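Long-range contact in Atp-dependent DNA ligase (Psychromonas sp., PDB 4D05), which probably seals breaks in the DNA backbone at the expense of ATP, working through an enzyme-adenylate intermediate: residues K176-Y188 with P226-G239. Residues are numbered along the deposited sequence; the frame is centred on the assembly and turned at random. Where two conformers were deposited one is given.
Sequences KKFEDAEATVIAY and PPPIGSLITYRFTG
The guanidinium of Arg236 lies flat on one face of the Phe178 ring, planes 9° apart and Arg236 CZ 3.9 Å from the ring centroid, a cation-pi stack extended by CD over the same face. Arg236 also turns its NE edge to Asp180, its CG placed opposite the backbone N (chi1 179°) and the chain bent at chi3; the hydrogen bond of this salt bridge, NE to Asp180 OD1 (3.3 Å), is weak and holds for one of two Asp180 conformers. Beyond Asp180, Thr234 OG1 donates to Glu182 OE2 (2.8 Å) on its anti side, 20° out of the carboxylate plane, and also bonds Arg255. On the other face, Glu179 CB sits over the Phe237 ring, Glu179 OE2 accepts from Gly239 N (3.0 Å) above the carboxylate plane, and Tyr235 packs against Ala181 and Ala183. At the far end Tyr188 OH donates to Pro227 O (2.7 Å) from above the carbonyl plane, while Ile229 CG1 covers a ring face. A leucine in place of Tyr188 would probably leave Pro227 O without this donor and Ile229 without its aromatic platform. Strand 179-190 is the middle of the five-stranded antiparallel OB-like sheet, between 199-206 and 232-237, with 250-256 beyond the latter.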
ATOM      1  N   LYS A 176       6.242   3.172   1.280  1.00  8.58           N
ATOM      2  CA  LYS A 176       6.891   1.918   0.908  1.00  8.95           C
ATOM      3  C   LYS A 176       8.318   2.261   0.533  1.00  8.53           C
ATOM      4  O   LYS A 176       8.647   3.433   0.297  1.00 10.74           O
ATOM      5  CB  LYS A 176       6.148   1.233  -0.251  1.00 12.35           C
ATOM      6  CG  LYS A 176       4.768   0.706   0.165  1.00 15.16           C
ATOM      7  CD  LYS A 176       4.052  -0.064  -0.925  1.00 19.69           C
ATOM      8  CE  LYS A 176       4.613  -1.475  -1.052  1.00 26.33           C
ATOM      9  NZ  LYS A 176       3.685  -2.398  -1.815  1.00 30.57           N
ATOM     10  N   LYS A 177       9.175   1.259   0.482  1.00 11.26           N
ATOM     11  CA  LYS A 177      10.559   1.509   0.092  1.00 13.81           C
ATOM     12  C   LYS A 177      10.699   2.042  -1.297  1.00 12.45           C
ATOM     13  O   LYS A 177      11.591   2.867  -1.579  1.00 14.27           O
ATOM     14  CB  LYS A 177      11.403   0.247   0.259  1.00 19.19           C
ATOM     15  CG  LYS A 177      11.852   0.095   1.704  1.00 20.17           C
ATOM     16  CD  LYS A 177      13.149  -0.563   1.840  1.00 22.40           C
ATOM     17  CE  LYS A 177      13.518  -0.689   3.318  1.00 23.50           C
ATOM     18  NZ  LYS A 177      14.676  -1.592   3.448  1.00 25.15           N
ATOM     19  N   PHE A 178       9.811   1.600  -2.171  1.00 10.23           N
ATOM     20  CA  PHE A 178       9.816   2.080  -3.518  1.00  9.56           C
ATOM     21  C   PHE A 178       8.457   1.944  -4.190  1.00  9.03           C
ATOM     22  O   PHE A 178       7.517   1.317  -3.674  1.00  9.79           O
ATOM     23  CB  PHE A 178      10.865   1.316  -4.338  1.00  9.33           C
ATOM     24  CG  PHE A 178      10.657  -0.150  -4.331  1.00 13.57           C
ATOM     25  CD1 PHE A 178       9.735  -0.734  -5.185  1.00 14.31           C
ATOM     26  CD2 PHE A 178      11.374  -0.960  -3.456  1.00 15.49           C
ATOM     27  CE1 PHE A 178       9.535  -2.118  -5.175  1.00 17.52           C
ATOM     28  CE2 PHE A 178      11.174  -2.332  -3.436  1.00 16.03           C
ATOM     29  CZ  PHE A 178      10.247  -2.913  -4.301  1.00 15.54           C
ATOM     30  N   GLU A 179       8.402   2.576  -5.360  1.00 11.51           N
ATOM     31  CA  GLU A 179       7.288   2.567  -6.292  1.00 13.23           C
ATOM     32  C   GLU A 179       7.788   1.951  -7.619  1.00 12.72           C
ATOM     33  O   GLU A 179       8.967   2.027  -7.937  1.00 11.37           O
ATOM     34  CB  GLU A 179       6.844   4.032  -6.567  1.00 16.39           C
ATOM     35  CG  GLU A 179       6.438   4.869  -5.315  1.00 22.58           C
ATOM     36  CD  GLU A 179       6.159   6.349  -5.663  1.00 25.12           C
ATOM     37  OE1 GLU A 179       5.209   6.593  -6.465  1.00 26.05           O
ATOM     38  OE2 GLU A 179       6.905   7.258  -5.160  1.00 21.41           O
ATOM     39  N   ASP A 180       6.891   1.261  -8.316  0.66 12.02           N
ATOM     40  CA  ASP A 180       7.157   0.731  -9.661  0.66 11.11           C
ATOM     41  C   ASP A 180       6.178   1.407 -10.654  0.66 10.72           C
ATOM     42  O   ASP A 180       5.092   1.856 -10.266  0.66 14.01           O
ATOM     43  CB  ASP A 180       7.007  -0.806  -9.698  0.66 18.34           C
ATOM     44  CG  ASP A 180       8.213  -1.554  -9.099  0.66 27.69           C
ATOM     45  OD1 ASP A 180       9.205  -0.908  -8.686  0.66 28.16           O
ATOM     46  OD2 ASP A 180       8.175  -2.811  -9.062  0.66 31.27           O
ATOM     47  N   ALA A 181       6.563   1.505 -11.926  1.00  9.92           N
ATOM     48  CA  ALA A 181       5.661   1.993 -12.955  1.00  8.33           C
ATOM     49  C   ALA A 181       6.203   1.534 -14.304  1.00  7.34           C
ATOM     50  O   ALA A 181       7.295   0.943 -14.368  1.00  6.74           O
ATOM     51  CB  ALA A 181       5.606   3.454 -12.905  1.00  9.74           C
ATOM     52  N   GLU A 182       5.435   1.782 -15.364  1.00  8.15           N
ATOM     53  CA  GLU A 182       5.839   1.368 -16.715  1.00  6.58           C
ATOM     54  C   GLU A 182       6.260   2.513 -17.631  1.00  7.27           C
ATOM     55  O   GLU A 182       5.819   3.665 -17.509  1.00  6.62           O
ATOM     56  CB  GLU A 182       4.727   0.534 -17.390  1.00  9.45           C
ATOM     57  CG  GLU A 182       4.641  -0.920 -16.869  1.00 10.96           C
ATOM     58  CD  GLU A 182       4.173  -1.005 -15.431  1.00 12.59           C
ATOM     59  OE1 GLU A 182       3.014  -0.623 -15.172  1.00 14.32           O
ATOM     60  OE2 GLU A 182       4.943  -1.470 -14.557  1.00 12.25           O
ATOM     61  N   ALA A 183       7.127   2.179 -18.576  1.00  7.74           N
ATOM     62  CA  ALA A 183       7.590   3.147 -19.567  1.00  5.51           C
ATOM     63  C   ALA A 183       7.997   2.402 -20.814  1.00  6.31           C
ATOM     64  O   ALA A 183       8.263   1.202 -20.766  1.00  6.60           O
ATOM     65  CB  ALA A 183       8.776   3.942 -19.056  1.00  5.23           C
ATOM     66  N   THR A 184       8.097   3.135 -21.922  1.00  5.13           N
ATOM     67  CA  THR A 184       8.489   2.541 -23.193  1.00  6.29           C
ATOM     68  C   THR A 184       9.951   2.872 -23.488  1.00  5.43           C
ATOM     69  O   THR A 184      10.357   4.025 -23.377  1.00  4.92           O
ATOM     70  CB  THR A 184       7.588   3.073 -24.322  1.00  7.13           C
ATOM     71  OG1 THR A 184       6.241   2.679 -24.073  1.00  8.92           O
ATOM     72  CG2 THR A 184       8.020   2.551 -25.697  1.00  7.82           C
ATOM     73  N   VAL A 185      10.740   1.863 -23.858  1.00  3.79           N
ATOM     74  CA  VAL A 185      12.129   2.097 -24.214  1.00  3.65           C
ATOM     75  C   VAL A 185      12.150   2.812 -25.566  1.00  3.94           C
ATOM     76  O   VAL A 185      11.549   2.320 -26.524  1.00  4.92           O
ATOM     77  CB  VAL A 185      12.921   0.778 -24.353  1.00  3.98           C
ATOM     78  CG1 VAL A 185      14.375   1.067 -24.749  1.00  4.77           C
ATOM     79  CG2 VAL A 185      12.868   0.005 -23.046  1.00  5.69           C
ATOM     80  N   ILE A 186      12.837   3.953 -25.663  1.00  2.50           N
ATOM     81  CA  ILE A 186      12.846   4.686 -26.938  1.00  3.77           C
ATOM     82  C   ILE A 186      14.215   4.811 -27.584  1.00  2.28           C
ATOM     83  O   ILE A 186      14.290   5.048 -28.790  1.00  4.71           O
ATOM     84  CB  ILE A 186      12.183   6.099 -26.824  1.00  4.84           C
ATOM     85  CG1 ILE A 186      12.965   7.049 -25.890  1.00  6.78           C
ATOM     86  CG2 ILE A 186      10.763   5.991 -26.279  1.00  6.30           C
ATOM     87  CD1 ILE A 186      12.465   8.483 -25.930  1.00  7.76           C
ATOM     88  N   ALA A 187      15.287   4.620 -26.815  1.00  2.55           N
ATOM     89  CA  ALA A 187      16.636   4.694 -27.379  1.00  2.16           C
ATOM     90  C   ALA A 187      17.638   4.055 -26.433  1.00  4.01           C
ATOM     91  O   ALA A 187      17.365   3.878 -25.230  1.00  4.99           O
ATOM     92  CB  ALA A 187      17.015   6.133 -27.615  1.00  3.71           C
ATOM     93  N   TYR A 188      18.793   3.710 -26.999  1.00  2.42           N
ATOM     94  CA  TYR A 188      19.944   3.269 -26.222  1.00  2.62           C
ATOM     95  C   TYR A 188      20.978   4.380 -26.099  1.00  3.54           C
ATOM     96  O   TYR A 188      21.143   5.211 -27.003  1.00  4.61           O
ATOM     97  CB  TYR A 188      20.639   2.092 -26.890  1.00  3.26           C
ATOM     98  CG  TYR A 188      19.799   0.870 -27.097  1.00  3.33           C
ATOM     99  CD1 TYR A 188      18.880   0.452 -26.153  1.00  5.02           C
ATOM    100  CD2 TYR A 188      19.941   0.121 -28.255  1.00  5.35           C
ATOM    101  CE1 TYR A 188      18.122  -0.697 -26.353  1.00  5.88           C
ATOM    102  CE2 TYR A 188      19.204  -1.021 -28.468  1.00  6.95           C
ATOM    103  CZ  TYR A 188      18.304  -1.433 -27.506  1.00  5.24           C
ATOM    104  OH  TYR A 188      17.587  -2.574 -27.727  1.00  6.68           O
ATOM    105  N   PRO A 226      20.348  -5.841 -24.569  1.00  8.96           N
ATOM    106  CA  PRO A 226      19.441  -4.888 -23.949  1.00  7.96           C
ATOM    107  C   PRO A 226      17.962  -5.138 -24.276  1.00 10.07           C
ATOM    108  O   PRO A 226      17.617  -5.889 -25.211  1.00  8.05           O
ATOM    109  CB  PRO A 226      19.902  -3.552 -24.549  1.00  9.95           C
ATOM    110  CG  PRO A 226      20.355  -3.910 -25.890  1.00 11.41           C
ATOM    111  CD  PRO A 226      21.084  -5.237 -25.690  1.00 10.84           C
ATOM    112  N   PRO A 227      17.077  -4.524 -23.483  1.00  9.94           N
ATOM    113  CA  PRO A 227      15.653  -4.580 -23.815  1.00 10.10           C
ATOM    114  C   PRO A 227      15.429  -3.996 -25.205  1.00  8.90           C
ATOM    115  O   PRO A 227      16.043  -2.973 -25.534  1.00  8.66           O
ATOM    116  CB  PRO A 227      14.999  -3.659 -22.779  1.00 12.79           C
ATOM    117  CG  PRO A 227      16.014  -3.431 -21.753  1.00 13.00           C
ATOM    118  CD  PRO A 227      17.352  -3.701 -22.298  1.00 12.00           C
ATOM    119  N   PRO A 228      14.550  -4.610 -25.995  1.00  8.42           N
ATOM    120  CA  PRO A 228      14.282  -4.073 -27.332  1.00  8.51           C
ATOM    121  C   PRO A 228      13.747  -2.645 -27.269  1.00  5.28           C
ATOM    122  O   PRO A 228      12.933  -2.308 -26.387  1.00  7.23           O
ATOM    123  CB  PRO A 228      13.196  -5.005 -27.875  1.00  8.99           C
ATOM    124  CG  PRO A 228      13.357  -6.277 -27.095  1.00  9.25           C
ATOM    125  CD  PRO A 228      13.768  -5.826 -25.716  1.00 10.35           C
ATOM    126  N   ILE A 229      14.133  -1.814 -28.230  1.00  5.54           N
ATOM    127  CA  ILE A 229      13.525  -0.501 -28.328  1.00  4.84           C
ATOM    128  C   ILE A 229      12.070  -0.742 -28.676  1.00  4.25           C
ATOM    129  O   ILE A 229      11.754  -1.661 -29.453  1.00  5.56           O
ATOM    130  CB  ILE A 229      14.235   0.372 -29.382  1.00  4.28           C
ATOM    131  CG1 ILE A 229      15.674   0.674 -28.900  1.00  6.55           C
ATOM    132  CG2 ILE A 229      13.452   1.651 -29.619  1.00  6.18           C
ATOM    133  CD1 ILE A 229      16.569   1.318 -29.973  1.00  6.07           C
ATOM    134  N   GLY A 230      11.184  -0.002 -28.011  1.00  5.80           N
ATOM    135  CA  GLY A 230       9.755  -0.139 -28.206  1.00  6.63           C
ATOM    136  C   GLY A 230       9.101  -0.956 -27.113  1.00  8.96           C
ATOM    137  O   GLY A 230       7.856  -0.938 -27.004  1.00  9.23           O
ATOM    138  N   SER A 231       9.898  -1.688 -26.323  1.00  6.97           N
ATOM    139  CA  SER A 231       9.326  -2.541 -25.311  1.00  8.38           C
ATOM    140  C   SER A 231       8.779  -1.726 -24.143  1.00  7.34           C
ATOM    141  O   SER A 231       9.233  -0.596 -23.868  1.00  7.09           O
ATOM    142  CB  SER A 231      10.322  -3.584 -24.831  1.00  9.24           C
ATOM    143  OG  SER A 231      11.451  -3.030 -24.182  1.00  9.94           O
ATOM    144  N   LEU A 232       7.763  -2.297 -23.498  1.00  6.68           N
ATOM    145  CA  LEU A 232       7.211  -1.738 -22.281  1.00  6.33           C
ATOM    146  C   LEU A 232       7.942  -2.392 -21.128  1.00  6.40           C
ATOM    147  O   LEU A 232       7.954  -3.610 -21.029  1.00  6.45           O
ATOM    148  CB  LEU A 232       5.705  -2.036 -22.198  1.00  7.63           C
ATOM    149  CG  LEU A 232       5.001  -1.369 -21.006  1.00  7.78           C
ATOM    150  CD1 LEU A 232       4.885   0.131 -21.240  1.00  8.74           C
ATOM    151  CD2 LEU A 232       3.618  -2.025 -20.735  1.00 10.60           C
ATOM    152  N   ILE A 233       8.575  -1.581 -20.280  1.00  7.14           N
ATOM    153  CA  ILE A 233       9.363  -2.080 -19.176  1.00  7.57           C
ATOM    154  C   ILE A 233       8.813  -1.513 -17.891  1.00  6.49           C
ATOM    155  O   ILE A 233       8.093  -0.512 -17.913  1.00  6.36           O
ATOM    156  CB  ILE A 233      10.880  -1.755 -19.340  1.00  6.10           C
ATOM    157  CG1 ILE A 233      11.174  -0.240 -19.352  1.00  7.16           C
ATOM    158  CG2 ILE A 233      11.373  -2.419 -20.631  1.00  6.23           C
ATOM    159  CD1 ILE A 233      11.318   0.385 -17.997  1.00  9.45           C
ATOM    160  N   THR A 234       9.168  -2.166 -16.780  1.00  5.50           N
ATOM    161  CA  THR A 234       8.859  -1.652 -15.464  1.00  6.30           C
ATOM    162  C   THR A 234      10.133  -1.082 -14.870  1.00  7.42           C
ATOM    163  O   THR A 234      11.202  -1.704 -14.956  1.00  7.06           O
ATOM    164  CB  THR A 234       8.346  -2.760 -14.552  1.00  6.79           C
ATOM    165  OG1 THR A 234       7.065  -3.194 -15.026  1.00  9.85           O
ATOM    166  CG2 THR A 234       8.194  -2.247 -13.123  1.00  7.03           C
ATOM    167  N   TYR A 235      10.006   0.107 -14.288  1.00  6.05           N
ATOM    168  CA  TYR A 235      11.104   0.733 -13.577  1.00  5.05           C
ATOM    169  C   TYR A 235      10.671   0.985 -12.143  1.00  6.35           C
ATOM    170  O   TYR A 235       9.478   1.007 -11.847  1.00  6.74           O
ATOM    171  CB  TYR A 235      11.552   2.018 -14.252  1.00  4.56           C
ATOM    172  CG  TYR A 235      10.520   3.108 -14.281  1.00  5.02           C
ATOM    173  CD1 TYR A 235       9.571   3.159 -15.295  1.00  5.15           C
ATOM    174  CD2 TYR A 235      10.510   4.092 -13.318  1.00  5.75           C
ATOM    175  CE1 TYR A 235       8.604   4.170 -15.329  1.00  5.08           C
ATOM    176  CE2 TYR A 235       9.564   5.103 -13.335  1.00  5.72           C
ATOM    177  CZ  TYR A 235       8.601   5.134 -14.335  1.00  6.07           C
ATOM    178  OH  TYR A 235       7.670   6.166 -14.351  1.00  8.47           O
ATOM    179  N   ARG A 236      11.668   1.164 -11.289  1.00  7.71           N
ATOM    180  CA  ARG A 236      11.474   1.354  -9.870  1.00  7.20           C
ATOM    181  C   ARG A 236      12.004   2.729  -9.520  1.00  7.15           C
ATOM    182  O   ARG A 236      12.956   3.216 -10.149  1.00  8.30           O
ATOM    183  CB  ARG A 236      12.237   0.245  -9.140  1.00  8.78           C
ATOM    184  CG  ARG A 236      12.160   0.315  -7.641  1.00 11.50           C
ATOM    185  CD  ARG A 236      12.742  -0.922  -7.035  1.00 13.76           C
ATOM    186  NE  ARG A 236      12.045  -2.131  -7.474  1.00 15.63           N
ATOM    187  CZ  ARG A 236      12.403  -3.360  -7.098  1.00 23.84           C
ATOM    188  NH1 ARG A 236      13.445  -3.554  -6.274  1.00 27.76           N
ATOM    189  NH2 ARG A 236      11.726  -4.405  -7.533  1.00 25.98           N
ATOM    190  N   PHE A 237      11.353   3.409  -8.570  1.00  7.71           N
ATOM    191  CA  PHE A 237      11.731   4.773  -8.243  1.00  7.84           C
ATOM    192  C   PHE A 237      11.151   5.159  -6.891  1.00  9.27           C
ATOM    193  O   PHE A 237      10.398   4.408  -6.305  1.00 10.40           O
ATOM    194  CB  PHE A 237      11.209   5.730  -9.325  1.00  8.30           C
ATOM    195  CG  PHE A 237       9.712   5.883  -9.328  1.00 10.20           C
ATOM    196  CD1 PHE A 237       8.908   4.918  -9.882  1.00  9.79           C
ATOM    197  CD2 PHE A 237       9.103   7.010  -8.767  1.00 10.85           C
ATOM    198  CE1 PHE A 237       7.523   5.057  -9.889  1.00 10.89           C
ATOM    199  CE2 PHE A 237       7.705   7.155  -8.784  1.00 12.75           C
ATOM    200  CZ  PHE A 237       6.926   6.172  -9.357  1.00 11.56           C
ATOM    201  N   THR A 238      11.465   6.343  -6.423  1.00  9.79           N
ATOM    202  CA  THR A 238      10.728   6.860  -5.261  1.00 12.68           C
ATOM    203  C   THR A 238      10.620   8.384  -5.336  1.00 12.77           C
ATOM    204  O   THR A 238      11.618   9.092  -5.260  1.00 14.30           O
ATOM    205  CB  THR A 238      11.327   6.352  -3.938  1.00 16.90           C
ATOM    206  OG1 THR A 238      10.498   6.819  -2.868  1.00 20.35           O
ATOM    207  CG2 THR A 238      12.742   6.850  -3.730  1.00 15.90           C
ATOM    208  N   GLY A 239       9.403   8.876  -5.547  1.00 14.51           N
ATOM    209  CA  GLY A 239       9.164  10.303  -5.687  1.00 15.44           C
ATOM    210  C   GLY A 239       9.643  10.885  -7.003  1.00 15.08           C
ATOM    211  O   GLY A 239      10.045  10.157  -7.901  1.00 12.27           O
TER
HETATM  212  O   HOH W   1       8.375   4.892  -2.437  0.96 24.98           O
HETATM  213  O   HOH W   2       4.946   5.636 -15.692  0.95 17.85           O